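Local coordinates for protein adenylyltransferase (Bartonella henselae str. Houston-1, PDB 5NH2) that transfers AMP from ATP to tyrosine or threonine residues of host target proteins through its Fic domain, a modification that serves bacterial virulence, at residues Arg133-Asn145 with Leu199-Asn211. Sequence-based numbering, arbitrary orientation.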
ATOM      1  N   ARG A 133      -8.340  -4.099  18.455  1.00 43.22           N
ATOM      2  CA  ARG A 133      -8.003  -3.392  17.216  1.00 41.92           C
ATOM      3  C   ARG A 133      -7.299  -2.058  17.496  1.00 46.08           C
ATOM      4  O   ARG A 133      -6.307  -1.714  16.827  1.00 50.63           O
ATOM      5  CB  ARG A 133      -9.253  -3.153  16.353  1.00 39.32           C
ATOM      6  CG  ARG A 133      -8.927  -2.497  14.932  1.00 34.70           C
ATOM      7  CD  ARG A 133     -10.180  -2.383  14.109  1.00 43.31           C
ATOM      8  NE  ARG A 133     -11.161  -1.574  14.816  1.00 44.11           N
ATOM      9  CZ  ARG A 133     -11.170  -0.248  14.781  1.00 43.30           C
ATOM     10  NH1 ARG A 133     -10.278   0.423  14.034  1.00 36.00           N
ATOM     11  NH2 ARG A 133     -12.078   0.409  15.471  1.00 45.18           N
ATOM     12  N   GLU A 134      -7.786  -1.302  18.483  1.00 40.64           N
ATOM     13  CA  GLU A 134      -7.205   0.002  18.790  1.00 40.03           C
ATOM     14  C   GLU A 134      -5.784  -0.136  19.330  1.00 39.47           C
ATOM     15  O   GLU A 134      -4.873   0.579  18.901  1.00 43.57           O
ATOM     16  CB  GLU A 134      -8.092   0.730  19.786  1.00 41.84           C
ATOM     17  CG  GLU A 134      -9.151   1.552  19.121  1.00 52.17           C
ATOM     18  CD  GLU A 134     -10.421   0.777  18.905  1.00 70.78           C
ATOM     19  OE1 GLU A 134     -10.417  -0.461  19.159  1.00 77.80           O
ATOM     20  OE2 GLU A 134     -11.421   1.414  18.489  1.00 76.34           O
ATOM     21  N   GLU A 135      -5.580  -1.078  20.255  1.00 46.37           N
ATOM     22  CA  GLU A 135      -4.238  -1.385  20.759  1.00 45.36           C
ATOM     23  C   GLU A 135      -3.273  -1.748  19.621  1.00 40.50           C
ATOM     24  O   GLU A 135      -2.197  -1.141  19.470  1.00 41.92           O
ATOM     25  CB  GLU A 135      -4.336  -2.528  21.778  1.00 43.24           C
ATOM     26  CG  GLU A 135      -5.247  -2.241  22.942  1.00 49.21           C
ATOM     27  CD  GLU A 135      -5.486  -3.468  23.871  1.00 57.03           C
ATOM     28  OE1 GLU A 135      -5.366  -4.630  23.400  1.00 54.09           O
ATOM     29  OE2 GLU A 135      -5.804  -3.263  25.077  1.00 59.39           O
ATOM     30  N   PHE A 136      -3.644  -2.759  18.821  1.00 35.58           N
ATOM     31  CA  PHE A 136      -2.842  -3.154  17.677  1.00 36.10           C
ATOM     32  C   PHE A 136      -2.496  -1.943  16.824  1.00 38.94           C
ATOM     33  O   PHE A 136      -1.327  -1.730  16.512  1.00 42.27           O
ATOM     34  CB  PHE A 136      -3.550  -4.213  16.833  1.00 32.90           C
ATOM     35  CG  PHE A 136      -2.807  -4.569  15.557  1.00 31.46           C
ATOM     36  CD1 PHE A 136      -1.823  -5.539  15.555  1.00 31.59           C
ATOM     37  CD2 PHE A 136      -3.105  -3.916  14.356  1.00 37.05           C
ATOM     38  CE1 PHE A 136      -1.128  -5.836  14.385  1.00 39.30           C
ATOM     39  CE2 PHE A 136      -2.426  -4.220  13.166  1.00 36.38           C
ATOM     40  CZ  PHE A 136      -1.429  -5.184  13.182  1.00 35.58           C
ATOM     41  N   ASN A 137      -3.487  -1.111  16.470  1.00 34.40           N
ATOM     42  CA  ASN A 137      -3.191   0.027  15.601  1.00 33.37           C
ATOM     43  C   ASN A 137      -2.185   0.997  16.254  1.00 39.35           C
ATOM     44  O   ASN A 137      -1.247   1.461  15.592  1.00 35.52           O
ATOM     45  CB  ASN A 137      -4.473   0.764  15.199  1.00 30.47           C
ATOM     46  CG  ASN A 137      -5.339  -0.021  14.129  1.00 43.21           C
ATOM     47  OD1 ASN A 137      -4.897  -1.014  13.544  1.00 29.81           O
ATOM     48  ND2 ASN A 137      -6.588   0.457  13.898  1.00 31.14           N
ATOM     49  N   SER A 138      -2.321   1.279  17.559  1.00 37.16           N
ATOM     50  CA  SER A 138      -1.382   2.229  18.154  1.00 40.20           C
ATOM     51  C   SER A 138       0.036   1.692  18.098  1.00 41.14           C
ATOM     52  O   SER A 138       0.965   2.428  17.725  1.00 44.25           O
ATOM     53  CB  SER A 138      -1.775   2.582  19.589  1.00 51.92           C
ATOM     54  OG  SER A 138      -1.655   1.470  20.453  1.00 63.79           O
ATOM     55  N   GLU A 139       0.219   0.396  18.398  1.00 40.98           N
ATOM     56  CA  GLU A 139       1.547  -0.218  18.248  1.00 43.20           C
ATOM     57  C   GLU A 139       2.030  -0.219  16.779  1.00 39.42           C
ATOM     58  O   GLU A 139       3.146   0.250  16.443  1.00 37.13           O
ATOM     59  CB  GLU A 139       1.497  -1.641  18.816  1.00 45.63           C
ATOM     60  CG  GLU A 139       1.296  -1.695  20.308  1.00 48.20           C
ATOM     61  CD  GLU A 139       2.522  -1.254  21.124  1.00 57.70           C
ATOM     62  OE1 GLU A 139       2.324  -0.923  22.301  1.00 66.49           O
ATOM     63  OE2 GLU A 139       3.677  -1.244  20.629  1.00 56.96           O
ATOM     64  N   ALA A 140       1.196  -0.761  15.890  1.00 35.56           N
ATOM     65  CA  ALA A 140       1.538  -0.857  14.480  1.00 29.26           C
ATOM     66  C   ALA A 140       1.994   0.486  13.915  1.00 32.20           C
ATOM     67  O   ALA A 140       2.941   0.538  13.130  1.00 41.77           O
ATOM     68  CB  ALA A 140       0.332  -1.381  13.714  1.00 28.57           C
ATOM     69  N   ILE A 141       1.359   1.588  14.336  1.00 27.06           N
ATOM     70  CA  ILE A 141       1.688   2.899  13.768  1.00 29.40           C
ATOM     71  C   ILE A 141       3.149   3.274  14.062  1.00 35.22           C
ATOM     72  O   ILE A 141       3.902   3.651  13.158  1.00 26.44           O
ATOM     73  CB  ILE A 141       0.685   3.965  14.269  1.00 28.03           C
ATOM     74  CG1 ILE A 141      -0.637   3.871  13.493  1.00 27.96           C
ATOM     75  CG2 ILE A 141       1.203   5.359  13.989  1.00 29.75           C
ATOM     76  CD1 ILE A 141      -1.885   4.291  14.231  1.00 29.20           C
ATOM     77  N   GLU A 142       3.584   3.133  15.321  1.00 30.25           N
ATOM     78  CA  GLU A 142       4.988   3.365  15.664  1.00 40.27           C
ATOM     79  C   GLU A 142       5.937   2.546  14.787  1.00 27.01           C
ATOM     80  O   GLU A 142       6.892   3.104  14.218  1.00 28.98           O
ATOM     81  CB  GLU A 142       5.233   3.076  17.157  1.00 39.98           C
ATOM     82  CG  GLU A 142       4.449   3.990  18.086  1.00 43.89           C
ATOM     83  CD  GLU A 142       4.743   3.712  19.558  1.00 49.83           C
ATOM     84  OE1 GLU A 142       3.877   4.054  20.395  1.00 58.71           O
ATOM     85  OE2 GLU A 142       5.834   3.166  19.870  1.00 38.75           O
ATOM     86  N   LEU A 143       5.701   1.218  14.657  1.00 26.55           N
ATOM     87  CA  LEU A 143       6.565   0.436  13.737  1.00 29.21           C
ATOM     88  C   LEU A 143       6.460   0.894  12.272  1.00 31.75           C
ATOM     89  O   LEU A 143       7.447   0.861  11.526  1.00 32.50           O
ATOM     90  CB  LEU A 143       6.258  -1.055  13.832  1.00 30.57           C
ATOM     91  CG  LEU A 143       6.586  -1.504  15.257  1.00 38.12           C
ATOM     92  CD1 LEU A 143       5.950  -2.798  15.477  1.00 30.87           C
ATOM     93  CD2 LEU A 143       8.077  -1.626  15.423  1.00 40.59           C
ATOM     94  N   PHE A 144       5.283   1.332  11.837  1.00 28.44           N
ATOM     95  CA  PHE A 144       5.130   1.708  10.442  1.00 24.48           C
ATOM     96  C   PHE A 144       5.855   3.029  10.151  1.00 33.11           C
ATOM     97  O   PHE A 144       6.529   3.157   9.122  1.00 33.83           O
ATOM     98  CB  PHE A 144       3.634   1.787  10.113  1.00 24.63           C
ATOM     99  CG  PHE A 144       3.299   2.113   8.628  1.00 26.00           C
ATOM    100  CD1 PHE A 144       2.972   1.111   7.742  1.00 29.82           C
ATOM    101  CD2 PHE A 144       3.222   3.416   8.191  1.00 25.17           C
ATOM    102  CE1 PHE A 144       2.620   1.381   6.391  1.00 31.02           C
ATOM    103  CE2 PHE A 144       2.891   3.702   6.862  1.00 33.98           C
ATOM    104  CZ  PHE A 144       2.583   2.673   5.958  1.00 28.80           C
ATOM    105  N   ASN A 145       5.756   4.009  11.058  1.00 28.57           N
ATOM    106  CA  ASN A 145       6.481   5.265  10.887  1.00 29.52           C
ATOM    107  C   ASN A 145       7.979   5.007  10.873  1.00 37.72           C
ATOM    108  O   ASN A 145       8.710   5.539  10.014  1.00 36.86           O
ATOM    109  CB  ASN A 145       6.143   6.259  12.009  1.00 30.60           C
ATOM    110  CG  ASN A 145       4.690   6.719  11.991  1.00 37.53           C
ATOM    111  OD1 ASN A 145       3.979   6.524  10.995  1.00 41.80           O
ATOM    112  ND2 ASN A 145       4.231   7.323  13.113  1.00 29.08           N
ATOM    113  N   LEU A 199       0.665  12.813  14.730  1.00 38.74           N
ATOM    114  CA  LEU A 199       0.258  11.438  14.448  1.00 37.09           C
ATOM    115  C   LEU A 199      -1.195  11.292  13.997  1.00 44.28           C
ATOM    116  O   LEU A 199      -1.537  10.250  13.416  1.00 38.66           O
ATOM    117  CB  LEU A 199       0.441  10.557  15.685  1.00 44.73           C
ATOM    118  CG  LEU A 199       1.850  10.134  16.094  1.00 44.52           C
ATOM    119  CD1 LEU A 199       1.730   9.033  17.153  1.00 45.41           C
ATOM    120  CD2 LEU A 199       2.578   9.639  14.882  1.00 36.26           C
ATOM    121  N   GLU A 200      -2.049  12.299  14.241  1.00 45.14           N
ATOM    122  CA  GLU A 200      -3.485  12.149  13.968  1.00 44.06           C
ATOM    123  C   GLU A 200      -3.785  11.679  12.564  1.00 40.02           C
ATOM    124  O   GLU A 200      -4.444  10.624  12.428  1.00 36.67           O
ATOM    125  CB  GLU A 200      -4.228  13.457  14.261  1.00 43.53           C
ATOM    126  CG  GLU A 200      -4.911  13.409  15.580  1.00 64.80           C
ATOM    127  CD  GLU A 200      -5.471  14.741  15.961  1.00 78.83           C
ATOM    128  OE1 GLU A 200      -5.479  15.067  17.172  1.00 81.80           O
ATOM    129  OE2 GLU A 200      -5.881  15.465  15.030  1.00 84.15           O
ATOM    130  N   PRO A 201      -3.328  12.329  11.480  1.00 41.84           N
ATOM    131  CA  PRO A 201      -3.682  11.833  10.135  1.00 33.90           C
ATOM    132  C   PRO A 201      -3.379  10.355   9.956  1.00 32.17           C
ATOM    133  O   PRO A 201      -4.221   9.638   9.417  1.00 35.42           O
ATOM    134  CB  PRO A 201      -2.855  12.732   9.200  1.00 26.62           C
ATOM    135  CG  PRO A 201      -2.636  13.985   9.979  1.00 28.01           C
ATOM    136  CD  PRO A 201      -2.464  13.534  11.404  1.00 28.75           C
ATOM    137  N   MET A 202      -2.225   9.876  10.441  1.00 25.67           N
ATOM    138  CA  MET A 202      -1.888   8.455  10.341  1.00 36.57           C
ATOM    139  C   MET A 202      -2.809   7.567  11.190  1.00 40.54           C
ATOM    140  O   MET A 202      -3.276   6.513  10.721  1.00 33.19           O
ATOM    141  CB  MET A 202      -0.433   8.215  10.725  1.00 26.78           C
ATOM    142  CG  MET A 202       0.009   6.783  10.325  1.00 27.70           C
ATOM    143  SD  MET A 202       0.185   6.442   8.520  1.00 31.33           S
ATOM    144  CE  MET A 202       1.738   7.329   8.202  1.00 25.31           C
ATOM    145  N   GLN A 203      -3.086   7.970  12.435  1.00 26.76           N
ATOM    146  CA  GLN A 203      -4.071   7.246  13.244  1.00 31.42           C
ATOM    147  C   GLN A 203      -5.450   7.164  12.549  1.00 35.39           C
ATOM    148  O   GLN A 203      -6.117   6.122  12.601  1.00 36.60           O
ATOM    149  CB  GLN A 203      -4.196   7.918  14.637  1.00 29.39           C
ATOM    150  CG  GLN A 203      -2.948   7.831  15.556  1.00 30.07           C
ATOM    151  CD  GLN A 203      -2.896   8.968  16.622  1.00 40.36           C
ATOM    152  OE1 GLN A 203      -3.695   9.898  16.575  1.00 42.43           O
ATOM    153  NE2 GLN A 203      -1.953   8.877  17.581  1.00 43.32           N
ATOM    154  N   HIS A 204      -5.895   8.256  11.903  1.00 32.05           N
ATOM    155  CA  HIS A 204      -7.180   8.279  11.192  1.00 33.59           C
ATOM    156  C   HIS A 204      -7.147   7.363   9.959  1.00 39.02           C
ATOM    157  O   HIS A 204      -8.092   6.578   9.719  1.00 35.18           O
ATOM    158  CB  HIS A 204      -7.511   9.731  10.820  1.00 34.90           C
ATOM    159  CG  HIS A 204      -8.811   9.909  10.092  1.00 46.20           C
ATOM    160  ND1 HIS A 204      -9.114  11.054   9.379  1.00 44.46           N
ATOM    161  CD2 HIS A 204      -9.895   9.098   9.974  1.00 47.68           C
ATOM    162  CE1 HIS A 204     -10.319  10.936   8.840  1.00 38.97           C
ATOM    163  NE2 HIS A 204     -10.812   9.756   9.182  1.00 42.21           N
ATOM    164  N   LEU A 205      -6.022   7.399   9.223  1.00 33.22           N
ATOM    165  CA  LEU A 205      -5.763   6.441   8.155  1.00 32.08           C
ATOM    166  C   LEU A 205      -5.949   4.994   8.633  1.00 31.19           C
ATOM    167  O   LEU A 205      -6.751   4.250   8.048  1.00 34.71           O
ATOM    168  CB  LEU A 205      -4.350   6.659   7.594  1.00 35.26           C
ATOM    169  CG  LEU A 205      -3.990   5.959   6.266  1.00 33.29           C
ATOM    170  CD1 LEU A 205      -2.911   6.731   5.533  1.00 32.83           C
ATOM    171  CD2 LEU A 205      -3.513   4.574   6.470  1.00 22.43           C
ATOM    172  N   PHE A 206      -5.194   4.566   9.677  1.00 31.07           N
ATOM    173  CA  PHE A 206      -5.290   3.176  10.179  1.00 32.95           C
ATOM    174  C   PHE A 206      -6.707   2.844  10.673  1.00 39.08           C
ATOM    175  O   PHE A 206      -7.149   1.685  10.559  1.00 34.26           O
ATOM    176  CB  PHE A 206      -4.274   2.908  11.320  1.00 28.47           C
ATOM    177  CG  PHE A 206      -2.873   2.441  10.849  1.00 34.89           C
ATOM    178  CD1 PHE A 206      -2.077   3.239   9.986  1.00 33.78           C
ATOM    179  CD2 PHE A 206      -2.327   1.247  11.330  1.00 29.16           C
ATOM    180  CE1 PHE A 206      -0.800   2.821   9.591  1.00 28.59           C
ATOM    181  CE2 PHE A 206      -1.040   0.790  10.926  1.00 26.42           C
ATOM    182  CZ  PHE A 206      -0.286   1.566  10.059  1.00 24.25           C
ATOM    183  N   GLU A 207      -7.444   3.848  11.206  1.00 38.61           N
ATOM    184  CA  GLU A 207      -8.816   3.586  11.658  1.00 39.11           C
ATOM    185  C   GLU A 207      -9.765   3.282  10.476  1.00 37.83           C
ATOM    186  O   GLU A 207     -10.527   2.304  10.517  1.00 36.14           O
ATOM    187  CB  GLU A 207      -9.332   4.762  12.495  1.00 33.96           C
ATOM    188  CG  GLU A 207     -10.863   4.822  12.625  1.00 34.33           C
ATOM    189  CD  GLU A 207     -11.453   3.839  13.649  1.00 43.26           C
ATOM    190  OE1 GLU A 207     -10.690   3.156  14.404  1.00 41.01           O
ATOM    191  OE2 GLU A 207     -12.711   3.741  13.675  1.00 48.15           O
ATOM    192  N   ASP A 208      -9.714   4.096   9.417  1.00 35.37           N
ATOM    193  CA  ASP A 208     -10.607   3.916   8.272  1.00 42.07           C
ATOM    194  C   ASP A 208     -10.441   2.551   7.597  1.00 43.77           C
ATOM    195  O   ASP A 208     -11.414   2.008   7.046  1.00 36.03           O
ATOM    196  CB  ASP A 208     -10.358   5.037   7.249  1.00 38.14           C
ATOM    197  CG  ASP A 208     -10.998   6.343   7.664  1.00 36.98           C
ATOM    198  OD1 ASP A 208     -11.604   6.383   8.766  1.00 36.87           O
ATOM    199  OD2 ASP A 208     -10.898   7.331   6.906  1.00 33.98           O
ATOM    200  N   ILE A 209      -9.214   2.014   7.567  1.00 38.88           N
ATOM    201  CA  ILE A 209      -8.921   0.772   6.837  1.00 42.36           C
ATOM    202  C   ILE A 209      -8.860  -0.469   7.747  1.00 47.51           C
ATOM    203  O   ILE A 209      -8.485  -1.555   7.276  1.00 46.06           O
ATOM    204  CB  ILE A 209      -7.642   0.917   6.019  1.00 27.84           C
ATOM    205  CG1 ILE A 209      -6.452   0.951   6.981  1.00 27.75           C
ATOM    206  CG2 ILE A 209      -7.707   2.226   5.231  1.00 24.19           C
ATOM    207  CD1 ILE A 209      -5.128   0.951   6.244  1.00 30.97           C
ATOM    208  N   SER A 210      -9.175  -0.328   9.037  1.00 44.53           N
ATOM    209  CA  SER A 210      -9.277  -1.439   9.994  1.00 44.35           C
ATOM    210  C   SER A 210     -10.701  -1.624  10.514  1.00 46.07           C
ATOM    211  O   SER A 210     -11.104  -2.752  10.804  1.00 44.63           O
ATOM    212  CB  SER A 210      -8.296  -1.298  11.175  1.00 37.95           C
ATOM    213  OG  SER A 210      -8.508  -0.097  11.885  1.00 39.54           O
ATOM    214  N   ASN A 211     -11.379  -0.540  10.873  1.00 43.90           N
ATOM    215  CA  ASN A 211     -12.772  -0.617  11.277  1.00 41.70           C
ATOM    216  C   ASN A 211     -13.648  -1.227  10.180  1.00 43.53           C
ATOM    217  O   ASN A 211     -13.786  -0.635   9.092  1.00 40.54           O
ATOM    218  CB  ASN A 211     -13.282   0.775  11.656  1.00 42.52           C
ATOM    219  CG  ASN A 211     -14.568   0.715  12.480  1.00 48.98           C
ATOM    220  OD1 ASN A 211     -15.478  -0.040  12.157  1.00 46.26           O
ATOM    221  ND2 ASN A 211     -14.628   1.495  13.560  1.00 48.34           N
TER
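Phe206 of helix 200-208 is a knob set among Asn137, Ala140, Ile141 and Phe144 of helix 133-150. Ile141, its CG1 held beside the backbone N (chi1 -79°), lays that methylene over the middle of the Phe206 ring, a CH-pi contact with CG1 3.7 Å from the centroid. Beyond it, Ile141 CD1 reaches Gln203 CA and CG. The ring points its CZ edge at the face of Phe144, a T-shaped pair with planes 81° apart, and Ala140 CB approaches CE2 obliquely. Met202 bends at chi2 and chi3, which brings SD and CE close to Phe144 CE2, obliquely to the ring, a Met-aromatic contact. Phe144 also meets Phe165 and Gln161 of helix 157-171, which carries several of the ATP-binding residues.

At the other end the contact turns polar. Ser210 OG gives a hydrogen bond to Phe206 O (2.6 Å) and accepts two, from Asn137 ND2 and Arg133 NH1, each at 2.8 Å, with the oxygen close to the plane of either donor group. Arg133, bent at chi3 (59°), turns the same NH1 to Glu207 OE1 at 2.8 Å, a salt bridge that meets the carboxylate from above its plane. Glu207 OE2 takes Asn211 ND2 at 3.0 Å, while the backbone of Asn211 lies over one guanidinium face. Glu134 OE2 sits near Arg133 NH2, a charge pairing without a directed N-H.

Beside the apolar core, three bonds thus fix the rotation of the buried Ser210 hydroxyl, and the cation of Arg133 probably eases the closeness of the Glu134 and Glu207 carboxylates.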